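Local coordinates for protein chitooligosaccharide oxidase (Gibberella zeae, PDB 6Y0R) that oxidises the C1 hydroxyl of chitooligosaccharides to the lactone, using a bicovalently bound FAD and passing the electrons to oxygen to give hydrogen peroxide, at residues A[315-320]-A[324-329]; A[114-119]-A[134-139]. One frame throughout, in Å; residues are numbered along the deposited sequence.

Contact 1. Residues A[315-320]-A[324-329]; sequences LVTHFA and VNVNPT
V326 reaches from the loop 324-329 to the flank of the helical segment 315-320 and makes three of the four side-chain meetings between them. CA of V326 lies 6.3 Å from CA of T317, and the V326 CB points at the helix, spreading two methyls over neighbouring places on it. CG1, anti to the backbone N (chi1 -177°), enters between two helical residues: it lies 3.9 Å from CG1 of V316 and 3.9 Å from CG2 of T317, the T317 and V326 side chains crossing at about a right angle. CG2, the other branch, turns toward the later end of the segment and rests 3.9 Å from CB of A320. A beta-branched valine suits this place because its fork covers three residues within little more than one helical turn, while the small A320 lets the loop come close.

T317 divides its two branches between different tasks. Its methyl joins the apolar contact, whereas OG1 (chi1 62°) turns back to the carbonyls of M313 and G314 one turn earlier, and its own helix satisfies the hydroxyl. V324 also faces A320, with CB atoms 4.5 Å apart; its CG2 sits 3.3 Å from the carbonyl O of A320. The contact is a small apolar one near the surface, burying 208 Å².

A320 and V324 also touch P155, which follows C154, probably one of the two residues cross-linked to the flavin; the V324 side chain is about 8 Å from FAD. The chain here leaves helix 312-320 and comes back along its flank, beginning the loop between that helix and strand 338-346, an edge strand of the seven-stranded antiparallel sheet, beside the flavin site.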
ATOM      1  N   LEU A 315      10.283   4.105 -16.456  1.00 19.55           N
ATOM      2  CA  LEU A 315       9.684   4.834 -15.315  1.00 18.07           C
ATOM      3  C   LEU A 315       9.752   3.913 -14.095  1.00 17.42           C
ATOM      4  O   LEU A 315      10.182   4.385 -13.023  1.00 19.28           O
ATOM      5  CB  LEU A 315       8.264   5.233 -15.732  1.00 20.18           C
ATOM      6  CG  LEU A 315       7.493   6.227 -14.865  1.00 24.61           C
ATOM      7  CD1 LEU A 315       7.101   5.615 -13.567  1.00 30.09           C
ATOM      8  CD2 LEU A 315       8.176   7.552 -14.726  1.00 24.55           C
ATOM      9  N   VAL A 316       9.314   2.651 -14.201  1.00 17.91           N
ATOM     10  CA  VAL A 316       9.380   1.664 -13.093  1.00 19.12           C
ATOM     11  C   VAL A 316      10.824   1.536 -12.600  1.00 20.22           C
ATOM     12  O   VAL A 316      11.078   1.506 -11.390  1.00 20.72           O
ATOM     13  CB  VAL A 316       8.828   0.309 -13.546  1.00 19.04           C
ATOM     14  CG1 VAL A 316       9.114  -0.803 -12.539  1.00 20.79           C
ATOM     15  CG2 VAL A 316       7.371   0.425 -13.916  1.00 20.09           C
ATOM     16  N   THR A 317      11.772   1.503 -13.522  1.00 20.11           N
ATOM     17  CA  THR A 317      13.182   1.304 -13.154  1.00 20.77           C
ATOM     18  C   THR A 317      13.646   2.569 -12.425  1.00 21.24           C
ATOM     19  O   THR A 317      14.387   2.453 -11.455  1.00 20.50           O
ATOM     20  CB  THR A 317      13.938   0.850 -14.412  1.00 22.63           C
ATOM     21  OG1 THR A 317      13.867   1.862 -15.409  1.00 40.97           O
ATOM     22  CG2 THR A 317      13.409  -0.450 -14.940  1.00 16.70           C
ATOM     23  N   HIS A 318      13.289   3.751 -12.913  1.00 20.90           N
ATOM     24  CA  HIS A 318      13.761   5.028 -12.346  1.00 22.54           C
ATOM     25  C   HIS A 318      13.329   5.112 -10.885  1.00 25.50           C
ATOM     26  O   HIS A 318      14.145   5.439 -10.043  1.00 22.65           O
ATOM     27  CB  HIS A 318      13.214   6.207 -13.142  1.00 23.04           C
ATOM     28  CG  HIS A 318      13.410   7.504 -12.444  1.00 25.35           C
ATOM     29  ND1 HIS A 318      14.673   8.059 -12.282  1.00 29.51           N
ATOM     30  CD2 HIS A 318      12.524   8.367 -11.878  1.00 28.29           C
ATOM     31  CE1 HIS A 318      14.552   9.219 -11.653  1.00 29.12           C
ATOM     32  NE2 HIS A 318      13.249   9.440 -11.399  1.00 29.08           N
ATOM     33  N   PHE A 319      12.075   4.796 -10.601  1.00 23.16           N
ATOM     34  CA  PHE A 319      11.520   4.951  -9.227  1.00 23.07           C
ATOM     35  C   PHE A 319      11.912   3.788  -8.321  1.00 27.07           C
ATOM     36  O   PHE A 319      11.658   3.905  -7.100  1.00 30.17           O
ATOM     37  CB  PHE A 319      10.011   5.183  -9.270  1.00 24.82           C
ATOM     38  CG  PHE A 319       9.592   6.574  -9.655  1.00 25.42           C
ATOM     39  CD1 PHE A 319       9.910   7.651  -8.839  1.00 31.04           C
ATOM     40  CD2 PHE A 319       8.903   6.831 -10.824  1.00 27.90           C
ATOM     41  CE1 PHE A 319       9.557   8.943  -9.194  1.00 30.72           C
ATOM     42  CE2 PHE A 319       8.528   8.117 -11.168  1.00 29.76           C
ATOM     43  CZ  PHE A 319       8.852   9.176 -10.344  1.00 30.83           C
ATOM     44  N   ALA A 320      12.487   2.708  -8.830  1.00 25.45           N
ATOM     45  CA  ALA A 320      12.955   1.579  -7.997  1.00 26.39           C
ATOM     46  C   ALA A 320      14.171   2.045  -7.202  1.00 28.31           C
ATOM     47  O   ALA A 320      14.351   1.566  -6.071  1.00 32.83           O
ATOM     48  CB  ALA A 320      13.266   0.365  -8.832  1.00 26.05           C
ATOM     49  N   VAL A 324      18.702  -1.381  -7.284  1.00 34.00           N
ATOM     50  CA  VAL A 324      17.631  -2.275  -6.750  1.00 31.35           C
ATOM     51  C   VAL A 324      17.238  -3.259  -7.862  1.00 27.57           C
ATOM     52  O   VAL A 324      17.134  -2.847  -9.040  1.00 29.45           O
ATOM     53  CB  VAL A 324      16.423  -1.458  -6.246  1.00 33.32           C
ATOM     54  CG1 VAL A 324      15.279  -2.358  -5.801  1.00 36.31           C
ATOM     55  CG2 VAL A 324      16.818  -0.486  -5.131  1.00 35.78           C
ATOM     56  N   ASN A 325      17.021  -4.519  -7.496  1.00 26.33           N
ATOM     57  CA  ASN A 325      16.491  -5.552  -8.411  1.00 24.54           C
ATOM     58  C   ASN A 325      15.063  -5.162  -8.770  1.00 22.59           C
ATOM     59  O   ASN A 325      14.212  -5.157  -7.876  1.00 21.82           O
ATOM     60  CB  ASN A 325      16.580  -6.944  -7.794  1.00 24.70           C
ATOM     61  CG  ASN A 325      16.217  -8.083  -8.718  1.00 24.91           C
ATOM     62  OD1 ASN A 325      16.273  -9.241  -8.308  1.00 33.26           O
ATOM     63  ND2 ASN A 325      15.828  -7.810  -9.945  1.00 23.09           N
ATOM     64  N   VAL A 326      14.824  -4.880 -10.037  1.00 20.27           N
ATOM     65  CA  VAL A 326      13.501  -4.457 -10.560  1.00 22.06           C
ATOM     66  C   VAL A 326      12.658  -5.690 -10.896  1.00 21.70           C
ATOM     67  O   VAL A 326      11.449  -5.512 -11.143  1.00 22.19           O
ATOM     68  CB  VAL A 326      13.666  -3.498 -11.745  1.00 23.67           C
ATOM     69  CG1 VAL A 326      12.334  -2.994 -12.240  1.00 25.54           C
ATOM     70  CG2 VAL A 326      14.562  -2.341 -11.334  1.00 25.45           C
ATOM     71  N   ASN A 327      13.235  -6.887 -10.846  1.00 21.04           N
ATOM     72  CA  ASN A 327      12.475  -8.114 -11.156  1.00 22.37           C
ATOM     73  C   ASN A 327      12.706  -9.174 -10.092  1.00 21.42           C
ATOM     74  O   ASN A 327      13.179 -10.276 -10.379  1.00 22.61           O
ATOM     75  CB  ASN A 327      12.747  -8.583 -12.573  1.00 22.51           C
ATOM     76  CG  ASN A 327      11.886  -9.762 -12.968  1.00 25.43           C
ATOM     77  OD1 ASN A 327      10.775  -9.949 -12.472  1.00 21.77           O
ATOM     78  ND2 ASN A 327      12.410 -10.607 -13.837  1.00 24.32           N
ATOM     79  N   PRO A 328      12.393  -8.891  -8.811  1.00 19.63           N
ATOM     80  CA  PRO A 328      12.684  -9.857  -7.752  1.00 19.14           C
ATOM     81  C   PRO A 328      11.675 -11.009  -7.703  1.00 23.49           C
ATOM     82  O   PRO A 328      10.477 -10.776  -7.696  1.00 20.44           O
ATOM     83  CB  PRO A 328      12.618  -8.985  -6.489  1.00 20.27           C
ATOM     84  CG  PRO A 328      11.588  -7.955  -6.838  1.00 20.90           C
ATOM     85  CD  PRO A 328      11.796  -7.652  -8.308  1.00 20.91           C
ATOM     86  N   THR A 329      12.175 -12.239  -7.735  1.00 21.88           N
ATOM     87  CA  THR A 329      11.355 -13.458  -7.585  1.00 22.54           C
ATOM     88  C   THR A 329      11.968 -14.413  -6.553  1.00 27.19           C
ATOM     89  O   THR A 329      11.261 -15.359  -6.175  1.00 28.89           O
ATOM     90  CB  THR A 329      11.154 -14.155  -8.929  1.00 25.84           C
ATOM     91  OG1 THR A 329      12.460 -14.495  -9.394  1.00 26.59           O
ATOM     92  CG2 THR A 329      10.459 -13.289  -9.949  1.00 23.23           C
TER

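Contact 2. Residues A[114-119]-A[134-139]; sequences RMYSVK and LGHVAT
H136 and Y116 meet as an offset edge-to-face pair, the edge of the tyrosine directed at the imidazole face with the planes at 85° and the centroids 5.4 Å apart. The closest approach of the side chains is CD1 of Y116 to NE2 of H136, 3.6 Å. The backbone O of Y116 lies at the edge of the imidazole, in its plane and 3.1 Å from NE2; one residue therefore meets the imidazole twice, its ring at the face and its carbonyl at the edge. With CG between backbone N and carbonyl carbon (chi1 55°), Y116 sets its ring edge toward H136.

V118 supplies the apolar half. Its CG2 packs 3.9 Å from CD2 of H136 and 4.1 Å from CA of V137, the V118 and H136 side chains sliding past each other in opposite directions. A short branched residue suits this place, touching imidazole and helix backbone with one methyl.

In the next shell, ND1 of H136 is hydrogen-bonded to N327 OD1, which helps to fix the ring's rotation; histidine suits its place by offering Y116 a face while keeping this polar bond. S117 N is held by the side chain of Q129, and V118 O by that of Q144 further along the same helix. A helix laid against strand 118-120, joined to it through the antiparallel strand 125-128, belongs to the PCMH-type FAD-binding domain.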
ATOM      1  N   ARG A 114       6.518 -18.088  -3.173  1.00 22.51           N
ATOM      2  CA  ARG A 114       6.913 -19.114  -4.186  1.00 24.07           C
ATOM      3  C   ARG A 114       5.948 -19.091  -5.375  1.00 23.25           C
ATOM      4  O   ARG A 114       6.231 -19.728  -6.418  1.00 24.82           O
ATOM      5  CB  ARG A 114       6.959 -20.518  -3.571  1.00 24.41           C
ATOM      6  CG  ARG A 114       7.780 -20.675  -2.312  1.00 26.48           C
ATOM      7  CD  ARG A 114       9.208 -20.185  -2.369  1.00 26.44           C
ATOM      8  NE  ARG A 114      10.012 -20.730  -1.291  1.00 27.01           N
ATOM      9  CZ  ARG A 114      10.169 -20.163  -0.105  1.00 29.49           C
ATOM     10  NH1 ARG A 114      10.902 -20.760   0.812  1.00 31.07           N
ATOM     11  NH2 ARG A 114       9.591 -18.998   0.183  1.00 27.36           N
ATOM     12  N   MET A 115       4.785 -18.456  -5.234  1.00 21.10           N
ATOM     13  CA  MET A 115       3.743 -18.417  -6.268  1.00 21.62           C
ATOM     14  C   MET A 115       3.688 -16.996  -6.851  1.00 23.25           C
ATOM     15  O   MET A 115       3.051 -16.113  -6.258  1.00 21.72           O
ATOM     16  CB  MET A 115       2.417 -18.879  -5.671  1.00 25.56           C
ATOM     17  CG  MET A 115       2.369 -20.374  -5.501  1.00 26.08           C
ATOM     18  SD  MET A 115       0.736 -20.883  -4.860  1.00 28.79           S
ATOM     19  CE  MET A 115       0.980 -20.318  -3.198  1.00 24.02           C
ATOM     20  N   TYR A 116       4.348 -16.788  -7.996  1.00 21.45           N
ATOM     21  CA  TYR A 116       4.592 -15.426  -8.530  1.00 20.17           C
ATOM     22  C   TYR A 116       4.249 -15.397 -10.021  1.00 20.85           C
ATOM     23  O   TYR A 116       4.718 -14.502 -10.725  1.00 20.97           O
ATOM     24  CB  TYR A 116       6.010 -14.961  -8.189  1.00 20.93           C
ATOM     25  CG  TYR A 116       7.136 -15.867  -8.615  1.00 19.92           C
ATOM     26  CD1 TYR A 116       7.568 -15.885  -9.931  1.00 25.84           C
ATOM     27  CD2 TYR A 116       7.804 -16.638  -7.689  1.00 22.48           C
ATOM     28  CE1 TYR A 116       8.605 -16.716 -10.326  1.00 24.98           C
ATOM     29  CE2 TYR A 116       8.843 -17.478  -8.065  1.00 24.74           C
ATOM     30  CZ  TYR A 116       9.240 -17.509  -9.384  1.00 24.34           C
ATOM     31  OH  TYR A 116      10.292 -18.313  -9.721  1.00 30.06           O
ATOM     32  N   SER A 117       3.359 -16.288 -10.471  1.00 22.54           N
ATOM     33  CA  SER A 117       2.942 -16.385 -11.890  1.00 23.48           C
ATOM     34  C   SER A 117       2.252 -15.096 -12.327  1.00 22.60           C
ATOM     35  O   SER A 117       1.360 -14.604 -11.597  1.00 21.61           O
ATOM     36  CB  SER A 117       2.024 -17.578 -12.086  1.00 24.42           C
ATOM     37  OG  SER A 117       1.467 -17.535 -13.375  1.00 28.49           O
ATOM     38  N   VAL A 118       2.633 -14.553 -13.477  1.00 19.80           N
ATOM     39  CA  VAL A 118       1.908 -13.462 -14.159  1.00 20.62           C
ATOM     40  C   VAL A 118       1.534 -13.970 -15.541  1.00 21.67           C
ATOM     41  O   VAL A 118       2.489 -14.278 -16.325  1.00 23.54           O
ATOM     42  CB  VAL A 118       2.799 -12.216 -14.278  1.00 19.60           C
ATOM     43  CG1 VAL A 118       2.062 -11.110 -15.013  1.00 21.72           C
ATOM     44  CG2 VAL A 118       3.339 -11.768 -12.940  1.00 21.15           C
ATOM     45  N   LYS A 119       0.251 -13.997 -15.868  1.00 21.83           N
ATOM     46  CA  LYS A 119      -0.239 -14.501 -17.183  1.00 24.78           C
ATOM     47  C   LYS A 119      -1.097 -13.451 -17.862  1.00 23.27           C
ATOM     48  O   LYS A 119      -2.251 -13.228 -17.447  1.00 24.17           O
ATOM     49  CB  LYS A 119      -1.000 -15.816 -16.978  1.00 25.66           C
ATOM     50  CG  LYS A 119      -0.166 -16.962 -16.428  1.00 29.90           C
ATOM     51  CD  LYS A 119      -0.976 -18.240 -16.262  1.00 35.45           C
ATOM     52  CE  LYS A 119      -0.192 -19.355 -15.599  1.00 40.54           C
ATOM     53  NZ  LYS A 119      -1.094 -20.477 -15.215  1.00 47.10           N
ATOM     54  N   LEU A 134       5.820  -6.368  -7.236  1.00 15.76           N
ATOM     55  CA  LEU A 134       5.367  -5.361  -8.222  1.00 16.10           C
ATOM     56  C   LEU A 134       6.382  -5.281  -9.372  1.00 16.14           C
ATOM     57  O   LEU A 134       5.966  -5.078 -10.500  1.00 16.27           O
ATOM     58  CB  LEU A 134       5.205  -3.998  -7.567  1.00 16.81           C
ATOM     59  CG  LEU A 134       4.148  -3.921  -6.490  1.00 16.75           C
ATOM     60  CD1 LEU A 134       4.064  -2.504  -5.989  1.00 16.65           C
ATOM     61  CD2 LEU A 134       2.806  -4.395  -6.989  1.00 17.09           C
ATOM     62  N   GLY A 135       7.673  -5.350  -9.093  1.00 16.18           N
ATOM     63  CA  GLY A 135       8.676  -5.257 -10.189  1.00 18.51           C
ATOM     64  C   GLY A 135       8.551  -6.426 -11.133  1.00 18.17           C
ATOM     65  O   GLY A 135       8.665  -6.261 -12.380  1.00 18.78           O
ATOM     66  N   HIS A 136       8.221  -7.603 -10.608  1.00 17.85           N
ATOM     67  CA  HIS A 136       8.032  -8.815 -11.438  1.00 17.88           C
ATOM     68  C   HIS A 136       6.734  -8.677 -12.231  1.00 19.33           C
ATOM     69  O   HIS A 136       6.685  -9.003 -13.409  1.00 19.44           O
ATOM     70  CB  HIS A 136       8.065 -10.061 -10.570  1.00 20.06           C
ATOM     71  CG  HIS A 136       7.842 -11.305 -11.349  1.00 19.95           C
ATOM     72  ND1 HIS A 136       8.745 -11.727 -12.349  1.00 21.14           N
ATOM     73  CD2 HIS A 136       6.850 -12.219 -11.298  1.00 22.95           C
ATOM     74  CE1 HIS A 136       8.298 -12.876 -12.847  1.00 22.24           C
ATOM     75  NE2 HIS A 136       7.129 -13.202 -12.221  1.00 23.35           N
ATOM     76  N   VAL A 137       5.669  -8.183 -11.615  1.00 17.09           N
ATOM     77  CA  VAL A 137       4.416  -7.853 -12.317  1.00 17.58           C
ATOM     78  C   VAL A 137       4.721  -6.924 -13.487  1.00 18.20           C
ATOM     79  O   VAL A 137       4.270  -7.206 -14.635  1.00 17.29           O
ATOM     80  CB  VAL A 137       3.391  -7.205 -11.381  1.00 17.04           C
ATOM     81  CG1 VAL A 137       2.191  -6.651 -12.136  1.00 17.94           C
ATOM     82  CG2 VAL A 137       2.950  -8.226 -10.349  1.00 16.84           C
ATOM     83  N   ALA A 138       5.408  -5.807 -13.205  1.00 17.38           N
ATOM     84  CA  ALA A 138       5.628  -4.776 -14.238  1.00 16.07           C
ATOM     85  C   ALA A 138       6.504  -5.370 -15.359  1.00 16.06           C
ATOM     86  O   ALA A 138       6.166  -5.188 -16.553  1.00 16.99           O
ATOM     87  CB  ALA A 138       6.270  -3.549 -13.673  1.00 16.93           C
ATOM     88  N   THR A 139       7.543  -6.115 -14.983  1.00 17.21           N
ATOM     89  CA  THR A 139       8.483  -6.697 -15.980  1.00 17.90           C
ATOM     90  C   THR A 139       7.713  -7.659 -16.891  1.00 19.36           C
ATOM     91  O   THR A 139       7.846  -7.611 -18.146  1.00 19.92           O
ATOM     92  CB  THR A 139       9.659  -7.379 -15.278  1.00 19.74           C
ATOM     93  OG1 THR A 139      10.357  -6.355 -14.565  1.00 19.68           O
ATOM     94  CG2 THR A 139      10.612  -8.041 -16.251  1.00 21.91           C
TER

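Contacts 1 and 2 lie with their centres 12 Å apart and touch directly, although contact 2 closes along the chain before contact 1 opens. The loop 324-329 bridges them: the hydrogen bond from ND1 of H136 to OD1 of N327 is 2.7 Å long, and T329 O lies 3.7 Å from CE2 of Y116. Segment 134-139 is touched by 114-119, by 324-329 and, through V316 on A138, by 315-320. Both contacts also meet at P155, touched by A320 and V324 and backbone-bonded to G135, beside C154, probably cross-linked to the flavin. FAD is about 8 Å from the V324 side chain and about 10 Å from that of V137.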